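Local coordinates for ribosomal protein L11 methyltransferase (Lactobacillus delbrueckii subsp. bulgaricus ATCC BAA-365, PDB 3GRZ) that probably trimethylates lysine side chains of ribosomal protein L11 with S-adenosyl-L-methionine as methyl donor, the chain here being its C-terminal, methyl-donor-binding part, at residues 45-48 against 49-53; 162-165 against 166-169; 74-77 against 78-82. One frame throughout, in Å; residues are numbered along the deposited sequence.

Contact 1: residues 45-48 against 49-53; sequences QTTQ and LAMLG
L49 N donates to Q45 O at 3.1 Å, and the L49 side chain follows its own N-H back: with CG beside the backbone N and anti to the carbonyl carbon (chi1 -60°), L49 CG lies 3.3 Å from Q45 O. Beyond this turn L49 packs on M183 and A185 of strand 177-185 and on L181 of the second subunit. A50 N binds T46 O at 3.1 Å with a nearly straight N-H (172°); T46 O also takes a hydrogen bond from the S158 hydroxyl, so two donors grip it. These are successive i to i+4 bonds of helix 44-57 in the methyltransferase domain, and its first turn holds T47, a predicted S-adenosyl-L-methionine-binding residue, while T46 OG1 is hydrogen-bonded to another, N132. Both threonine hydroxyls also bond N43 O. M51 N reaches T47 O at 2.9 Å, and M51 CG brushes T47 CG2 at 4.3 Å before the chain bends at chi2 and chi3, carrying the sulfur off toward helix 73-80. L52 N closes on Q48 O at 2.9 Å, while L52 CD1 touches Q48 CG at 4.3 Å; Q48 NE2 is hydrogen-bonded to L8 O and Q48 OE1 to R56 of the second subunit.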
loop_
_atom_site.group_PDB
_atom_site.type_symbol
_atom_site.label_atom_id
_atom_site.label_comp_id
_atom_site.label_asym_id
_atom_site.label_seq_id
_atom_site.Cartn_x
_atom_site.Cartn_y
_atom_site.Cartn_z
ATOM N N GLN B 45 3.960 12.297 3.458
ATOM C CA GLN B 45 4.732 11.135 3.019
ATOM C C GLN B 45 4.760 10.027 4.083
ATOM O O GLN B 45 4.495 8.867 3.774
ATOM C CB GLN B 45 6.162 11.523 2.582
ATOM C CG GLN B 45 6.368 11.590 1.050
ATOM C CD GLN B 45 7.676 12.290 0.587
ATOM O OE1 GLN B 45 8.384 12.948 1.370
ATOM N NE2 GLN B 45 7.984 12.151 -0.711
ATOM N N THR B 46 5.046 10.382 5.329
ATOM C CA THR B 46 5.210 9.365 6.366
ATOM C C THR B 46 3.868 8.775 6.768
ATOM O O THR B 46 3.778 7.577 7.052
ATOM C CB THR B 46 5.967 9.891 7.605
ATOM O OG1 THR B 46 5.215 10.944 8.209
ATOM C CG2 THR B 46 7.357 10.406 7.212
ATOM N N THR B 47 2.826 9.615 6.752
ATOM C CA THR B 47 1.465 9.156 6.979
ATOM C C THR B 47 1.080 8.118 5.922
ATOM O O THR B 47 0.569 7.069 6.269
ATOM C CB THR B 47 0.459 10.352 7.020
ATOM O OG1 THR B 47 0.747 11.142 8.171
ATOM C CG2 THR B 47 -0.982 9.888 7.111
ATOM N N GLN B 48 1.345 8.407 4.645
ATOM C CA GLN B 48 1.017 7.478 3.568
ATOM C C GLN B 48 1.757 6.130 3.708
ATOM O O GLN B 48 1.163 5.087 3.482
ATOM C CB GLN B 48 1.320 8.097 2.201
ATOM C CG GLN B 48 0.918 7.197 1.023
ATOM C CD GLN B 48 1.280 7.785 -0.320
ATOM O OE1 GLN B 48 2.460 7.889 -0.672
ATOM N NE2 GLN B 48 0.262 8.187 -1.083
ATOM N N LEU B 49 3.038 6.158 4.082
ATOM C CA LEU B 49 3.813 4.911 4.235
ATOM C C LEU B 49 3.201 4.039 5.316
ATOM O O LEU B 49 2.957 2.838 5.105
ATOM C CB LEU B 49 5.303 5.195 4.508
ATOM C CG LEU B 49 6.045 5.985 3.408
ATOM C CD1 LEU B 49 7.536 6.094 3.682
ATOM C CD2 LEU B 49 5.780 5.397 2.020
ATOM N N ALA B 50 2.914 4.654 6.463
ATOM C CA ALA B 50 2.258 3.952 7.576
ATOM C C ALA B 50 0.894 3.387 7.154
ATOM O O ALA B 50 0.606 2.215 7.402
ATOM C CB ALA B 50 2.125 4.874 8.791
ATOM N N MET B 51 0.088 4.200 6.466
ATOM C CA MET B 51 -1.218 3.760 5.959
ATOM C C MET B 51 -1.177 2.580 4.999
ATOM O O MET B 51 -2.046 1.704 5.066
ATOM C CB MET B 51 -1.985 4.911 5.275
ATOM C CG MET B 51 -2.540 5.948 6.221
ATOM S SD MET B 51 -3.661 5.267 7.453
ATOM C CE MET B 51 -4.583 4.043 6.485
ATOM N N LEU B 52 -0.195 2.571 4.094
ATOM C CA LEU B 52 -0.005 1.442 3.164
ATOM C C LEU B 52 0.329 0.162 3.921
ATOM O O LEU B 52 -0.147 -0.915 3.564
ATOM C CB LEU B 52 1.079 1.744 2.125
ATOM C CG LEU B 52 0.762 2.833 1.097
ATOM C CD1 LEU B 52 1.968 3.117 0.179
ATOM C CD2 LEU B 52 -0.486 2.489 0.286
ATOM N N GLY B 53 1.137 0.291 4.970
ATOM C CA GLY B 53 1.423 -0.834 5.861
ATOM C C GLY B 53 0.189 -1.362 6.575
ATOM O O GLY B 53 0.045 -2.579 6.752
#

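Contact 2: residues 162-165 against 166-169; sequences YLQL and PKIE
The start of helix 165-174, just after strand 153-161 of the central sheet, is built here, with P166 in its first turn. The proline ring rests against the preceding residue, P166 CD lying 3.6 Å from L165 CB; having no N-H, P166 asks for no acceptor in this turn. K167 N instead binds a water at 3.0 Å, which in turn donates to L163 O, bridging the turn before regular helix bonding takes over. I168 N then donates to Q164 O in the carbonyl plane, and E169 N meets L165 O at 2.7 Å, almost straight in line with the carbonyl. Beside this bond the two side chains cross at a slant: L165 has CG anti to the backbone N (chi1 -176°), which brings L165 CD1 to 3.7 Å from E169 CG, and the extended glutamate lays its carboxylate by the leucine branch, E169 OE2 being 3.9 Å from L165 CG. With E169 replaced by an alanine, the methylene and carboxylate beside L165 go, and the leucine branch is likely to turn more freely on this side. L165 and I168 turn apolar branches to L191 of strand 188-195, and Q164 and I168 meet helix 135-145, while L163 and P166 are exposed. With P166 lacking an N-H and a water taking that of K167, I168 N and E169 N carry the first regular bonds of the helix.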
loop_
_atom_site.group_PDB
_atom_site.type_symbol
_atom_site.label_atom_id
_atom_site.label_comp_id
_atom_site.label_asym_id
_atom_site.label_seq_id
_atom_site.Cartn_x
_atom_site.Cartn_y
_atom_site.Cartn_z
ATOM N N TYR B 162 16.233 8.130 5.944
ATOM C CA TYR B 162 17.028 7.053 5.319
ATOM C C TYR B 162 18.434 6.849 5.914
ATOM O O TYR B 162 18.948 5.725 5.935
ATOM C CB TYR B 162 17.098 7.212 3.785
ATOM C CG TYR B 162 18.069 8.267 3.295
ATOM C CD1 TYR B 162 19.313 7.913 2.747
ATOM C CD2 TYR B 162 17.750 9.618 3.376
ATOM C CE1 TYR B 162 20.205 8.893 2.292
ATOM C CE2 TYR B 162 18.623 10.594 2.938
ATOM C CZ TYR B 162 19.846 10.236 2.397
ATOM O OH TYR B 162 20.689 11.240 1.964
ATOM N N LEU B 163 19.027 7.929 6.423
ATOM C CA LEU B 163 20.326 7.872 7.099
ATOM C C LEU B 163 20.261 7.139 8.437
ATOM O O LEU B 163 21.267 6.608 8.904
ATOM C CB LEU B 163 20.894 9.280 7.295
ATOM C CG LEU B 163 21.223 10.084 6.029
ATOM C CD1 LEU B 163 21.494 11.555 6.362
ATOM C CD2 LEU B 163 22.392 9.480 5.255
ATOM N N GLN B 164 19.071 7.105 9.038
ATOM C CA GLN B 164 18.849 6.434 10.314
ATOM C C GLN B 164 18.533 4.946 10.164
ATOM O O GLN B 164 18.509 4.210 11.152
ATOM C CB GLN B 164 17.704 7.109 11.063
ATOM C CG GLN B 164 17.890 8.599 11.298
ATOM C CD GLN B 164 18.348 8.928 12.714
ATOM O OE1 GLN B 164 19.155 8.202 13.319
ATOM N NE2 GLN B 164 17.826 10.031 13.255
ATOM N N LEU B 165 18.281 4.506 8.936
ATOM C CA LEU B 165 17.880 3.112 8.688
ATOM C C LEU B 165 18.840 1.988 9.171
ATOM O O LEU B 165 18.370 1.037 9.794
ATOM C CB LEU B 165 17.412 2.915 7.225
ATOM C CG LEU B 165 16.856 1.552 6.786
ATOM C CD1 LEU B 165 15.647 1.092 7.628
ATOM C CD2 LEU B 165 16.524 1.578 5.304
ATOM N N PRO B 166 20.171 2.095 8.912
ATOM C CA PRO B 166 21.110 1.117 9.504
ATOM C C PRO B 166 20.958 0.874 11.017
ATOM O O PRO B 166 20.919 -0.286 11.434
ATOM C CB PRO B 166 22.482 1.724 9.186
ATOM C CG PRO B 166 22.267 2.433 7.897
ATOM C CD PRO B 166 20.885 3.043 8.027
ATOM N N LYS B 167 20.842 1.953 11.802
ATOM C CA LYS B 167 20.655 1.853 13.253
ATOM C C LYS B 167 19.346 1.153 13.611
ATOM O O LYS B 167 19.316 0.337 14.532
ATOM C CB LYS B 167 20.719 3.236 13.913
ATOM C CG LYS B 167 22.128 3.819 14.016
ATOM C CD LYS B 167 22.095 5.292 14.404
ATOM C CE LYS B 167 22.272 5.500 15.904
ATOM N NZ LYS B 167 23.710 5.493 16.296
ATOM N N ILE B 168 18.276 1.478 12.874
ATOM C CA ILE B 168 16.972 0.821 13.033
ATOM C C ILE B 168 17.062 -0.675 12.662
ATOM O O ILE B 168 16.630 -1.547 13.429
ATOM C CB ILE B 168 15.855 1.533 12.196
ATOM C CG1 ILE B 168 15.694 3.011 12.620
ATOM C CG2 ILE B 168 14.534 0.767 12.295
ATOM C CD1 ILE B 168 15.102 3.221 13.987
ATOM N N GLU B 169 17.648 -0.961 11.501
ATOM C CA GLU B 169 17.833 -2.344 11.044
ATOM C C GLU B 169 18.632 -3.208 12.024
ATOM O O GLU B 169 18.290 -4.360 12.253
ATOM C CB GLU B 169 18.494 -2.375 9.666
ATOM C CG GLU B 169 17.562 -1.992 8.522
ATOM C CD GLU B 169 18.219 -2.053 7.146
ATOM O OE1 GLU B 169 19.452 -1.877 7.044
ATOM O OE2 GLU B 169 17.488 -2.262 6.157
HETATM O O HOH W 1 21.730 4.629 10.804
#

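Contact 3: residues 74-77 against 78-82; sequences LAIA and AHKLG
I76 and K80 run side by side and point the same way, with K80 CE 3.8 Å from I76 CG2. The lysine methylenes also pass over the backbone, K80 CD lying 3.6 Å from I76 O, the carbonyl that accepts K80 N at 3.0 Å. Beyond CG the chain stays extended until it bends at chi4 (-56°), and the ammonium group ends in a salt bridge with E29. L81 N donates to A77 O at 2.9 Å, and L81 CG sits 3.3 Å from the same oxygen. One turn earlier A78 N donates to L74 O. G82 is the first residue to leave helical angles; its positive phi (99°), which itself calls for glycine, and its N-H to H79 O, one of two bonds back into the last turn, make a Schellman motif. Further out, I31 of strand 29-33 packs on I76, A77 and K80, and A75 faces V86 and A88; helix 73-80 is the crossover helix between parallel strands 63-67 and 85-90, as in Rossmann-like methyltransferases. L81 O receives a hydrogen bond from R10 of the second subunit. The aliphatic part of K80 packs with I76 while its charge is probably balanced by E29.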
loop_
_atom_site.group_PDB
_atom_site.type_symbol
_atom_site.label_atom_id
_atom_site.label_comp_id
_atom_site.label_asym_id
_atom_site.label_seq_id
_atom_site.Cartn_x
_atom_site.Cartn_y
_atom_site.Cartn_z
ATOM N N LEU B 74 -3.639 7.795 12.388
ATOM C CA LEU B 74 -3.444 6.364 12.169
ATOM C C LEU B 74 -4.373 5.503 13.029
ATOM O O LEU B 74 -4.874 4.479 12.556
ATOM C CB LEU B 74 -1.984 5.966 12.358
ATOM C CG LEU B 74 -0.918 6.655 11.492
ATOM C CD1 LEU B 74 0.465 6.124 11.836
ATOM C CD2 LEU B 74 -1.199 6.514 9.992
ATOM N N ALA B 75 -4.634 5.929 14.267
ATOM C CA ALA B 75 -5.608 5.234 15.127
ATOM C C ALA B 75 -6.992 5.267 14.484
ATOM O O ALA B 75 -7.689 4.254 14.442
ATOM C CB ALA B 75 -5.646 5.856 16.531
ATOM N N ILE B 76 -7.366 6.426 13.955
ATOM C CA ILE B 76 -8.662 6.596 13.284
ATOM C C ILE B 76 -8.770 5.729 12.014
ATOM O O ILE B 76 -9.772 5.067 11.787
ATOM C CB ILE B 76 -8.917 8.093 12.955
ATOM C CG1 ILE B 76 -9.151 8.874 14.259
ATOM C CG2 ILE B 76 -10.116 8.280 11.990
ATOM C CD1 ILE B 76 -8.889 10.388 14.116
ATOM N N ALA B 77 -7.728 5.750 11.198
ATOM C CA ALA B 77 -7.684 4.951 9.988
ATOM C C ALA B 77 -7.741 3.458 10.286
ATOM O O ALA B 77 -8.453 2.724 9.612
ATOM C CB ALA B 77 -6.445 5.271 9.229
ATOM N N ALA B 78 -7.006 3.021 11.307
ATOM C CA ALA B 78 -7.049 1.626 11.729
ATOM C C ALA B 78 -8.461 1.222 12.133
ATOM O O ALA B 78 -8.924 0.146 11.749
ATOM C CB ALA B 78 -6.060 1.374 12.877
ATOM N N HIS B 79 -9.150 2.097 12.882
ATOM C CA HIS B 79 -10.530 1.828 13.333
ATOM C C HIS B 79 -11.454 1.656 12.131
ATOM O O HIS B 79 -12.239 0.706 12.067
ATOM C CB HIS B 79 -11.035 2.948 14.262
ATOM C CG HIS B 79 -12.391 2.695 14.842
ATOM N ND1 HIS B 79 -13.559 2.964 14.158
ATOM C CD2 HIS B 79 -12.765 2.207 16.048
ATOM C CE1 HIS B 79 -14.593 2.640 14.911
ATOM N NE2 HIS B 79 -14.140 2.182 16.063
ATOM N N LYS B 80 -11.349 2.577 11.179
ATOM C CA LYS B 80 -12.192 2.549 9.977
ATOM C C LYS B 80 -11.909 1.321 9.096
ATOM O O LYS B 80 -12.822 0.775 8.468
ATOM C CB LYS B 80 -12.003 3.832 9.179
ATOM C CG LYS B 80 -12.737 5.015 9.796
ATOM C CD LYS B 80 -12.133 6.321 9.342
ATOM C CE LYS B 80 -13.020 7.507 9.686
ATOM N NZ LYS B 80 -14.396 7.385 9.134
ATOM N N LEU B 81 -10.651 0.875 9.099
ATOM C CA LEU B 81 -10.235 -0.314 8.346
ATOM C C LEU B 81 -10.582 -1.633 9.028
ATOM O O LEU B 81 -10.213 -2.698 8.539
ATOM C CB LEU B 81 -8.740 -0.256 8.012
ATOM C CG LEU B 81 -8.377 0.789 6.951
ATOM C CD1 LEU B 81 -6.876 0.918 6.810
ATOM C CD2 LEU B 81 -9.015 0.493 5.602
ATOM N N GLY B 82 -11.277 -1.559 10.163
ATOM C CA GLY B 82 -11.863 -2.733 10.783
ATOM C C GLY B 82 -11.066 -3.334 11.920
ATOM O O GLY B 82 -11.169 -4.531 12.155
#

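How the contacts relate
Contacts 1 and 3 are buried and touch each other: M51 of helix 44-57 inserts its sulfur against A77 of helix 73-80, M51 SD to A77 CB 3.3 Å, with A50 and L74 packing alongside. Both also meet the second subunit. Contact 2 lies nearer the surface, its centre about 18 Å from that of contact 1 and 27 Å from that of contact 3, across the chain's centre from the latter. Contacts 1 and 2 both touch strands 177-185 and 188-195, but through different residues. Chemistry follows place: the 45-53 turn brings threonines to the predicted cofactor site, the 74-82 turn ends a helix at glycine, and the 162-169 turn starts one with proline and water.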